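PDB 2WAN: pullulanase from Bacillus acidopullulyticus, which hydrolyses alpha-1,6-glucosidic linkages in pullulan and, as a starch-debranching enzyme, probably in amylopectin and its limit dextrins. Local coordinates for residues F443-N448 / V799-W804; S449-K454 / V471-D476; H439-S444 / D503-G508. All coordinates share one frame; numbering follows the deposited sequence. Where two conformers were deposited one is given.

Contact 1. Residues F443-N448 / V799-W804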
loop_
_atom_site.group_PDB
_atom_site.type_symbol
_atom_site.label_atom_id
_atom_site.label_comp_id
_atom_site.label_asym_id
_atom_site.label_seq_id
_atom_site.Cartn_x
_atom_site.Cartn_y
_atom_site.Cartn_z
ATOM N N PHE A 443 23.090 6.242 1.276
ATOM C CA PHE A 443 23.353 7.487 2.011
ATOM C C PHE A 443 24.835 7.739 2.280
ATOM O O PHE A 443 25.292 8.888 2.194
ATOM C CB PHE A 443 22.576 7.462 3.332
ATOM C CG PHE A 443 22.550 8.783 4.045
ATOM C CD1 PHE A 443 21.938 9.888 3.454
ATOM C CD2 PHE A 443 23.146 8.922 5.312
ATOM C CE1 PHE A 443 21.899 11.121 4.116
ATOM C CE2 PHE A 443 23.107 10.158 5.988
ATOM C CZ PHE A 443 22.502 11.255 5.373
ATOM N N SER A 444 25.585 6.674 2.582
ATOM C CA SER A 444 26.946 6.856 3.108
ATOM C C SER A 444 28.027 5.948 2.493
ATOM O O SER A 444 29.193 6.044 2.861
ATOM C CB SER A 444 26.908 6.625 4.630
ATOM O OG SER A 444 26.534 5.275 4.898
ATOM N N ILE A 445 27.659 5.085 1.555
ATOM C CA ILE A 445 28.611 4.074 1.049
ATOM C C ILE A 445 29.792 4.657 0.249
ATOM O O ILE A 445 30.877 4.059 0.219
ATOM C CB ILE A 445 27.888 2.997 0.205
ATOM C CG1 ILE A 445 28.783 1.770 -0.066
ATOM C CG2 ILE A 445 27.382 3.585 -1.142
ATOM C CD1 ILE A 445 29.226 1.005 1.182
ATOM N N ASP A 446 29.584 5.803 -0.401
ATOM C CA ASP A 446 30.635 6.378 -1.279
ATOM C C ASP A 446 31.893 6.672 -0.466
ATOM O O ASP A 446 31.813 7.183 0.642
ATOM C CB ASP A 446 30.118 7.653 -1.952
ATOM C CG ASP A 446 30.938 8.064 -3.190
ATOM O OD1 ASP A 446 32.189 8.097 -3.145
ATOM O OD2 ASP A 446 30.295 8.402 -4.218
ATOM N N ALA A 447 33.061 6.347 -1.021
ATOM C CA ALA A 447 34.329 6.692 -0.382
ATOM C C ALA A 447 34.447 8.179 -0.042
ATOM O O ALA A 447 35.218 8.560 0.857
ATOM C CB ALA A 447 35.494 6.289 -1.278
ATOM N N ASN A 448 33.694 9.017 -0.761
ATOM C CA ASN A 448 33.739 10.462 -0.543
ATOM C C ASN A 448 32.726 10.996 0.500
ATOM O O ASN A 448 32.606 12.200 0.672
ATOM C CB ASN A 448 33.628 11.227 -1.887
ATOM C CG ASN A 448 32.239 11.147 -2.539
ATOM O OD1 ASN A 448 31.221 10.901 -1.888
ATOM N ND2 ASN A 448 32.199 11.432 -3.850
ATOM N N VAL A 799 25.731 3.193 -9.376
ATOM C CA VAL A 799 24.432 3.698 -9.856
ATOM C C VAL A 799 23.693 4.476 -8.751
ATOM O O VAL A 799 23.304 5.634 -8.944
ATOM C CB VAL A 799 23.554 2.546 -10.410
ATOM C CG1 VAL A 799 22.160 3.020 -10.774
ATOM C CG2 VAL A 799 24.251 1.892 -11.657
ATOM N N ASN A 800 23.541 3.848 -7.587
ATOM C CA ASN A 800 22.646 4.355 -6.528
ATOM C C ASN A 800 23.221 5.248 -5.436
ATOM O O ASN A 800 22.461 5.923 -4.729
ATOM C CB ASN A 800 21.970 3.160 -5.830
ATOM C CG ASN A 800 20.912 2.516 -6.683
ATOM O OD1 ASN A 800 19.901 3.137 -6.998
ATOM N ND2 ASN A 800 21.126 1.254 -7.051
ATOM N N GLN A 801 24.534 5.255 -5.245
ATOM C CA GLN A 801 25.064 5.926 -4.051
ATOM C C GLN A 801 24.823 7.430 -4.053
ATOM O O GLN A 801 24.628 8.050 -5.129
ATOM C CB GLN A 801 26.559 5.657 -3.896
ATOM C CG GLN A 801 27.444 6.457 -4.889
ATOM C CD GLN A 801 28.800 5.802 -5.100
ATOM O OE1 GLN A 801 29.291 5.104 -4.214
ATOM N NE2 GLN A 801 29.419 6.040 -6.270
ATOM N N PHE A 802 24.819 8.014 -2.854
ATOM C CA PHE A 802 24.991 9.461 -2.725
ATOM C C PHE A 802 26.465 9.766 -3.035
ATOM O O PHE A 802 27.366 9.424 -2.255
ATOM C CB PHE A 802 24.615 9.938 -1.314
ATOM C CG PHE A 802 23.129 10.089 -1.083
ATOM C CD1 PHE A 802 22.207 9.195 -1.635
ATOM C CD2 PHE A 802 22.666 11.123 -0.275
ATOM C CE1 PHE A 802 20.818 9.351 -1.401
ATOM C CE2 PHE A 802 21.296 11.277 -0.025
ATOM C CZ PHE A 802 20.378 10.398 -0.584
ATOM N N ASP A 803 26.708 10.370 -4.206
ATOM C CA ASP A 803 28.027 10.814 -4.596
ATOM C C ASP A 803 28.099 12.248 -4.085
ATOM O O ASP A 803 27.520 13.169 -4.689
ATOM C CB ASP A 803 28.172 10.738 -6.131
ATOM C CG ASP A 803 29.408 11.471 -6.645
ATOM O OD1 ASP A 803 30.199 11.977 -5.832
ATOM O OD2 ASP A 803 29.592 11.540 -7.878
ATOM N N TRP A 804 28.768 12.430 -2.943
ATOM C CA TRP A 804 28.731 13.712 -2.245
ATOM C C TRP A 804 29.538 14.814 -2.932
ATOM O O TRP A 804 29.361 15.980 -2.616
ATOM C CB TRP A 804 29.152 13.540 -0.776
ATOM C CG TRP A 804 28.145 12.730 0.027
ATOM C CD1 TRP A 804 28.106 11.366 0.172
ATOM C CD2 TRP A 804 27.012 13.238 0.759
ATOM N NE1 TRP A 804 27.049 11.004 0.982
ATOM C CE2 TRP A 804 26.363 12.129 1.353
ATOM C CE3 TRP A 804 26.488 14.526 0.970
ATOM C CZ2 TRP A 804 25.207 12.260 2.149
ATOM C CZ3 TRP A 804 25.332 14.662 1.773
ATOM C CH2 TRP A 804 24.715 13.532 2.356
HETATM O O HOH W 1 27.342 7.753 -0.129
#

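Contact 2. Residues S449-K454 / V471-D476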
loop_
_atom_site.group_PDB
_atom_site.type_symbol
_atom_site.label_atom_id
_atom_site.label_comp_id
_atom_site.label_asym_id
_atom_site.label_seq_id
_atom_site.Cartn_x
_atom_site.Cartn_y
_atom_site.Cartn_z
ATOM N N SER A 449 32.029 10.096 1.193
ATOM C CA SER A 449 30.870 10.499 2.023
ATOM C C SER A 449 31.268 11.151 3.345
ATOM O O SER A 449 30.450 11.831 3.964
ATOM C CB SER A 449 29.936 9.304 2.300
ATOM O OG SER A 449 30.461 8.519 3.364
ATOM N N GLY A 450 32.514 10.937 3.777
ATOM C CA GLY A 450 32.993 11.466 5.063
ATOM C C GLY A 450 32.522 10.743 6.316
ATOM O O GLY A 450 32.933 11.098 7.434
ATOM N N MET A 451 31.661 9.750 6.125
ATOM C CA MET A 451 31.147 8.917 7.214
ATOM C C MET A 451 31.973 7.639 7.311
ATOM O O MET A 451 32.340 7.041 6.282
ATOM C CB MET A 451 29.663 8.616 6.973
ATOM C CG MET A 451 28.761 9.802 7.344
ATOM S SD MET A 451 27.096 9.725 6.678
ATOM C CE MET A 451 27.394 10.194 4.966
ATOM N N LYS A 452 32.257 7.223 8.546
ATOM C CA LYS A 452 33.083 6.027 8.813
ATOM C C LYS A 452 32.319 4.722 8.615
ATOM O O LYS A 452 32.827 3.767 8.024
ATOM C CB LYS A 452 33.640 6.080 10.248
ATOM C CG LYS A 452 34.749 7.111 10.449
ATOM C CD LYS A 452 35.248 7.095 11.900
ATOM C CE LYS A 452 36.428 8.048 12.100
ATOM N NZ LYS A 452 36.016 9.482 12.025
ATOM N N ASN A 453 31.079 4.685 9.100
ATOM C CA ASN A 453 30.266 3.460 9.060
ATOM C C ASN A 453 29.561 3.360 7.725
ATOM O O ASN A 453 28.336 3.448 7.641
ATOM C CB ASN A 453 29.236 3.467 10.204
ATOM C CG ASN A 453 29.897 3.331 11.568
ATOM O OD1 ASN A 453 30.306 2.237 11.951
ATOM N ND2 ASN A 453 29.997 4.438 12.308
ATOM N N LYS A 454 30.349 3.190 6.670
ATOM C CA LYS A 454 29.824 3.307 5.311
ATOM C C LYS A 454 28.820 2.218 4.986
ATOM O O LYS A 454 29.087 1.028 5.173
ATOM C CB LYS A 454 30.966 3.327 4.298
ATOM C CG LYS A 454 31.789 4.579 4.414
ATOM C CD LYS A 454 32.773 4.676 3.252
ATOM C CE LYS A 454 33.801 5.736 3.510
ATOM N NZ LYS A 454 33.204 7.067 3.410
ATOM N N VAL A 471 32.155 20.280 1.991
ATOM C CA VAL A 471 30.691 20.254 2.150
ATOM C C VAL A 471 30.302 19.410 3.369
ATOM O O VAL A 471 30.942 18.410 3.669
ATOM C CB VAL A 471 29.919 19.723 0.902
ATOM C CG1 VAL A 471 30.042 20.695 -0.289
ATOM C CG2 VAL A 471 30.341 18.289 0.521
ATOM N N LYS A 472 29.240 19.814 4.058
ATOM C CA LYS A 472 28.681 18.976 5.111
ATOM C C LYS A 472 28.011 17.777 4.477
ATOM O O LYS A 472 27.314 17.903 3.462
ATOM C CB LYS A 472 27.658 19.755 5.939
ATOM C CG LYS A 472 28.270 20.956 6.666
ATOM C CD LYS A 472 27.233 21.728 7.476
ATOM C CE LYS A 472 27.905 22.853 8.257
ATOM N NZ LYS A 472 26.936 23.544 9.143
ATOM N N THR A 473 28.226 16.600 5.068
ATOM C CA THR A 473 27.564 15.394 4.599
ATOM C C THR A 473 26.765 14.794 5.754
ATOM O O THR A 473 26.794 15.306 6.890
ATOM C CB THR A 473 28.578 14.333 4.121
ATOM O OG1 THR A 473 29.442 13.977 5.206
ATOM C CG2 THR A 473 29.461 14.876 2.947
ATOM N N GLY A 474 26.061 13.699 5.474
ATOM C CA GLY A 474 25.416 12.970 6.567
ATOM C C GLY A 474 24.303 13.783 7.221
ATOM O O GLY A 474 23.640 14.616 6.581
ATOM N N ILE A 475 24.093 13.541 8.510
ATOM C CA ILE A 475 23.056 14.236 9.266
ATOM C C ILE A 475 23.227 15.762 9.261
ATOM O O ILE A 475 22.248 16.508 9.282
ATOM C CB ILE A 475 22.988 13.706 10.724
ATOM C CG1 ILE A 475 21.667 14.117 11.370
ATOM C CG2 ILE A 475 24.227 14.139 11.549
ATOM C CD1 ILE A 475 21.370 13.320 12.628
ATOM N N ASP A 476 24.483 16.232 9.243
ATOM C CA ASP A 476 24.725 17.680 9.175
ATOM C C ASP A 476 24.198 18.270 7.862
ATOM O O ASP A 476 23.725 19.415 7.834
ATOM C CB ASP A 476 26.211 17.998 9.337
ATOM C CG ASP A 476 26.692 17.855 10.783
ATOM O OD1 ASP A 476 25.887 17.472 11.667
ATOM O OD2 ASP A 476 27.881 18.133 11.019
#

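Contact 3. Residues H439-S444 / D503-G508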
loop_
_atom_site.group_PDB
_atom_site.type_symbol
_atom_site.label_atom_id
_atom_site.label_comp_id
_atom_site.label_asym_id
_atom_site.label_seq_id
_atom_site.Cartn_x
_atom_site.Cartn_y
_atom_site.Cartn_z
ATOM N N HIS A 439 17.908 5.510 1.063
ATOM C CA HIS A 439 18.319 4.121 1.315
ATOM C C HIS A 439 19.530 4.115 2.248
ATOM O O HIS A 439 20.448 4.916 2.062
ATOM C CB HIS A 439 18.660 3.512 -0.049
ATOM C CG HIS A 439 18.968 2.046 -0.034
ATOM N ND1 HIS A 439 20.206 1.544 0.332
ATOM C CD2 HIS A 439 18.229 0.983 -0.418
ATOM C CE1 HIS A 439 20.194 0.229 0.204
ATOM N NE2 HIS A 439 19.012 -0.136 -0.258
ATOM N N VAL A 440 19.529 3.246 3.266
ATOM C CA VAL A 440 20.626 3.253 4.259
ATOM C C VAL A 440 22.011 3.043 3.629
ATOM O O VAL A 440 22.994 3.688 4.058
ATOM C CB VAL A 440 20.376 2.209 5.382
ATOM C CG1 VAL A 440 21.553 2.150 6.357
ATOM C CG2 VAL A 440 19.072 2.562 6.160
ATOM N N ARG A 441 22.119 2.148 2.640
ATOM C CA ARG A 441 23.419 1.951 2.005
ATOM C C ARG A 441 23.782 3.179 1.142
ATOM O O ARG A 441 24.875 3.747 1.288
ATOM C CB ARG A 441 23.442 0.685 1.166
ATOM C CG ARG A 441 24.833 0.385 0.603
ATOM C CD ARG A 441 24.894 -0.955 -0.130
ATOM N NE ARG A 441 26.220 -1.164 -0.730
ATOM C CZ ARG A 441 27.280 -1.680 -0.099
ATOM N NH1 ARG A 441 27.204 -2.074 1.182
ATOM N NH2 ARG A 441 28.439 -1.810 -0.756
ATOM N N ASP A 442 22.854 3.624 0.292
ATOM C CA ASP A 442 23.167 4.749 -0.627
ATOM C C ASP A 442 23.684 5.967 0.114
ATOM O O ASP A 442 24.584 6.679 -0.363
ATOM C CB ASP A 442 21.934 5.250 -1.385
ATOM C CG ASP A 442 21.303 4.227 -2.284
ATOM O OD1 ASP A 442 21.815 3.108 -2.435
ATOM O OD2 ASP A 442 20.248 4.572 -2.863
ATOM N N PHE A 443 23.090 6.242 1.276
ATOM C CA PHE A 443 23.353 7.487 2.011
ATOM C C PHE A 443 24.835 7.739 2.280
ATOM O O PHE A 443 25.292 8.888 2.194
ATOM C CB PHE A 443 22.576 7.462 3.332
ATOM C CG PHE A 443 22.550 8.783 4.045
ATOM C CD1 PHE A 443 21.938 9.888 3.454
ATOM C CD2 PHE A 443 23.146 8.922 5.312
ATOM C CE1 PHE A 443 21.899 11.121 4.116
ATOM C CE2 PHE A 443 23.107 10.158 5.988
ATOM C CZ PHE A 443 22.502 11.255 5.373
ATOM N N SER A 444 25.585 6.674 2.582
ATOM C CA SER A 444 26.946 6.856 3.108
ATOM C C SER A 444 28.027 5.948 2.493
ATOM O O SER A 444 29.193 6.044 2.861
ATOM C CB SER A 444 26.908 6.625 4.630
ATOM O OG SER A 444 26.534 5.275 4.898
ATOM N N ASP A 503 27.583 -6.771 1.520
ATOM C CA ASP A 503 27.786 -5.656 0.601
ATOM C C ASP A 503 27.171 -5.858 -0.786
ATOM O O ASP A 503 27.413 -5.059 -1.698
ATOM C CB ASP A 503 29.268 -5.269 0.527
ATOM C CG ASP A 503 29.815 -4.827 1.874
ATOM O OD1 ASP A 503 29.245 -3.886 2.488
ATOM O OD2 ASP A 503 30.809 -5.431 2.330
ATOM N N THR A 504 26.369 -6.906 -0.961
ATOM C CA THR A 504 25.577 -6.975 -2.178
ATOM C C THR A 504 24.499 -5.896 -2.062
ATOM O O THR A 504 24.199 -5.428 -0.955
ATOM C CB THR A 504 25.002 -8.374 -2.481
ATOM O OG1 THR A 504 24.189 -8.813 -1.394
ATOM C CG2 THR A 504 26.131 -9.392 -2.727
ATOM N N TYR A 505 23.962 -5.474 -3.200
ATOM C CA TYR A 505 23.033 -4.350 -3.229
ATOM C C TYR A 505 21.585 -4.779 -3.438
ATOM O O TYR A 505 21.287 -5.456 -4.405
ATOM C CB TYR A 505 23.422 -3.370 -4.357
ATOM C CG TYR A 505 22.595 -2.114 -4.226
ATOM C CD1 TYR A 505 21.329 -2.005 -4.827
ATOM C CD2 TYR A 505 23.040 -1.075 -3.415
ATOM C CE1 TYR A 505 20.545 -0.865 -4.646
ATOM C CE2 TYR A 505 22.263 0.069 -3.216
ATOM C CZ TYR A 505 21.034 0.169 -3.829
ATOM O OH TYR A 505 20.282 1.303 -3.631
ATOM N N ASN A 506 20.661 -4.322 -2.589
ATOM C CA ASN A 506 19.244 -4.446 -2.921
ATOM C C ASN A 506 18.399 -3.366 -2.242
ATOM O O ASN A 506 18.680 -2.970 -1.104
ATOM C CB ASN A 506 18.696 -5.840 -2.552
ATOM C CG ASN A 506 17.445 -6.218 -3.343
ATOM O OD1 ASN A 506 16.323 -5.772 -3.043
ATOM N ND2 ASN A 506 17.632 -7.079 -4.350
ATOM N N TRP A 507 17.348 -2.914 -2.918
ATOM C CA TRP A 507 16.383 -2.000 -2.283
ATOM C C TRP A 507 15.668 -2.607 -1.075
ATOM O O TRP A 507 15.339 -1.880 -0.138
ATOM C CB TRP A 507 15.298 -1.529 -3.250
ATOM C CG TRP A 507 15.716 -0.484 -4.233
ATOM C CD1 TRP A 507 16.838 0.304 -4.186
ATOM C CD2 TRP A 507 14.986 -0.084 -5.393
ATOM N NE1 TRP A 507 16.862 1.147 -5.267
ATOM C CE2 TRP A 507 15.731 0.942 -6.017
ATOM C CE3 TRP A 507 13.778 -0.504 -5.978
ATOM C CZ2 TRP A 507 15.319 1.547 -7.215
ATOM C CZ3 TRP A 507 13.360 0.109 -7.169
ATOM C CH2 TRP A 507 14.134 1.120 -7.772
ATOM N N GLY A 508 15.382 -3.909 -1.128
ATOM C CA GLY A 508 14.740 -4.597 -0.010
ATOM C C GLY A 508 13.243 -4.827 -0.093
ATOM O O GLY A 508 12.578 -4.970 0.953
#

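Contact 1. Residues F443-N448 / V799-W804
Phe443 and Asn448 meet the 799-804 segment through contrasting first torsions. In Phe443 the ring carbon CG lies opposite the backbone N (chi1 -169°), which brings the ring up against both Phe802 and Trp804; in Asn448 CG is tucked over the backbone, flanked by N and C (chi1 70°), turning the amide onto Asp803 and Trp804. Within this aromatic cluster Phe443 presents its edge, with CD1 3.8 Å from CE2 of Phe802, in an offset edge-to-face pair, while its CA lies over the Phe802 face as a CH-pi contact. Trp804 points the CZ2 edge of its indole at one face of Phe443, the planes at 80°. The same indole donates from NE1 to the backbone O of Phe443 (3.0 Å), an acceptor almost in the ring plane. Asn448 uses both ends of its amide: OD1 accepts from the N of Trp804 (3.1 Å), and ND2 gives to OD1 of Asp803 (2.9 Å), an oxygen also bonded to Ser805. Asp446 closes an Asx turn through OD1 and the N of Asn448. The Gln801 amide lies against the Asp446 carboxylate, its CB against Ile445 CG2. A water accepts from the N of Asp446 (3.0 Å) and donates to the O of Phe802 (2.7 Å). The contact joins the loops after the first and last strands of the catalytic barrel. Asp446 OD2 lies 3.9 Å from Asp803 OD1, so the two carboxylates are likely to raise each other's pKa, an effect partly offset by the N-H donors bonded to their OD1 atoms.

Contact 2. Residues S449-K454 / V471-D476
Thr473 donates its hydroxyl to the backbone of Ser449, OG1 lying 2.7 Å from the carbonyl O and nearly in line with the C=O bond. The methyl takes part as well: CG2 is 3.4 Å from the same oxygen, so the threonine meets the carbonyl with both branches. Next to it Met451 bends at its last torsion (chi3 -77°) and lays its thioether along Gly474, with SD 3.7 Å from Gly474 CA and the methyl CE over the Gly474 backbone N. Both glycines at this junction have positive phi. A CB on Gly474 would come within about 3.1 Å of Met451 SD, and one on Gly450 would crowd Thr473 OG1. In the fold, the contact brings the loop after the first barrel strand, 435-438, against helix 474-481 and the residues leading into it, inside the beta-alpha-beta unit that leads to strand 485-488. In the second shell, Ser449 OG accepts from the N of Met451 (3.3 Å) in an ST turn, and is itself hydrogen-bonded to the O of Ser444. Lys454 folds back over this turn, its NZ donating to the O of Met451 (3.0 Å) and more weakly to Ser449 OG, with the O of Asp446 as another acceptor. Met451 also rests on Phe443 and Ser444. Across the contact, Thr473 OG1 is also hydrogen-bonded to the hydroxyl of Thr465.

Contact 3. Residues H439-S444 / D503-G508
The side chains of His439 and Tyr505 point at each other, their rings near parallel at 21° but displaced so that little of one lies over the other; what sits over the centre of the imidazole is the phenol oxygen, OH, about 3.7 Å above the plane. That hydroxyl donates to Asp442 OD1 (2.7 Å) on its syn lone pair, and the carboxylate is nearly coplanar with the phenol ring, 8° away, meeting it at the edge. The His439 ring swings out opposite the backbone N (chi1 -174°), which lets both of its nitrogens bond. NE2 donates within the ring plane to the O of Asn506 (3.0 Å), although it stands above the plane of that carbonyl. ND1 accepts weakly from the N atoms of Arg441 and Asp442, which makes His439 the N-cap of helix 440-444. Arg441 runs extended past the Tyr505 ring, its CD 3.8 Å from CD2, and its guanidinium is steeply inclined to that ring. NH1 forms a salt bridge to the anti lone pair of Asp503 OD1 (3.0 Å), one guanidinium face lies over the O of Asp503, and NE pairs with Asp797. A leucine in place of Arg441 would probably leave the carboxylates of Asp503 and Asp797 without their shared cation and the 503-508 loop less firmly tied to the helix. Tyr505 to Gly508 open the YNWGYDP sequence characteristic of type I pullulanases, here docked on the capped helix that follows the first strand of a GH13 (beta/alpha)8 barrel.

Overall arrangement
Helix 440-444 and the chain just after it join all three contacts. Contacts 1 and 3 share Phe443 and Ser444, and their centres lie about 10 Å apart; the Phe802 N is 2.8 Å from the Asp442 O, and Asn800 packs on Tyr505. Contact 2, about 10 Å from contact 1 and 15 Å from contact 3 between centres, is nested inside the chain loops that both close. It reaches the helix where Gly474 CA comes 3.6 Å from Phe443 CZ. Glycerol, probably from the crystallisation liquor, is bound about 5 Å from the Tyr505 side chain, and a glycerol is also about 6 Å from that of Gln801; such molecules sometimes mark pockets.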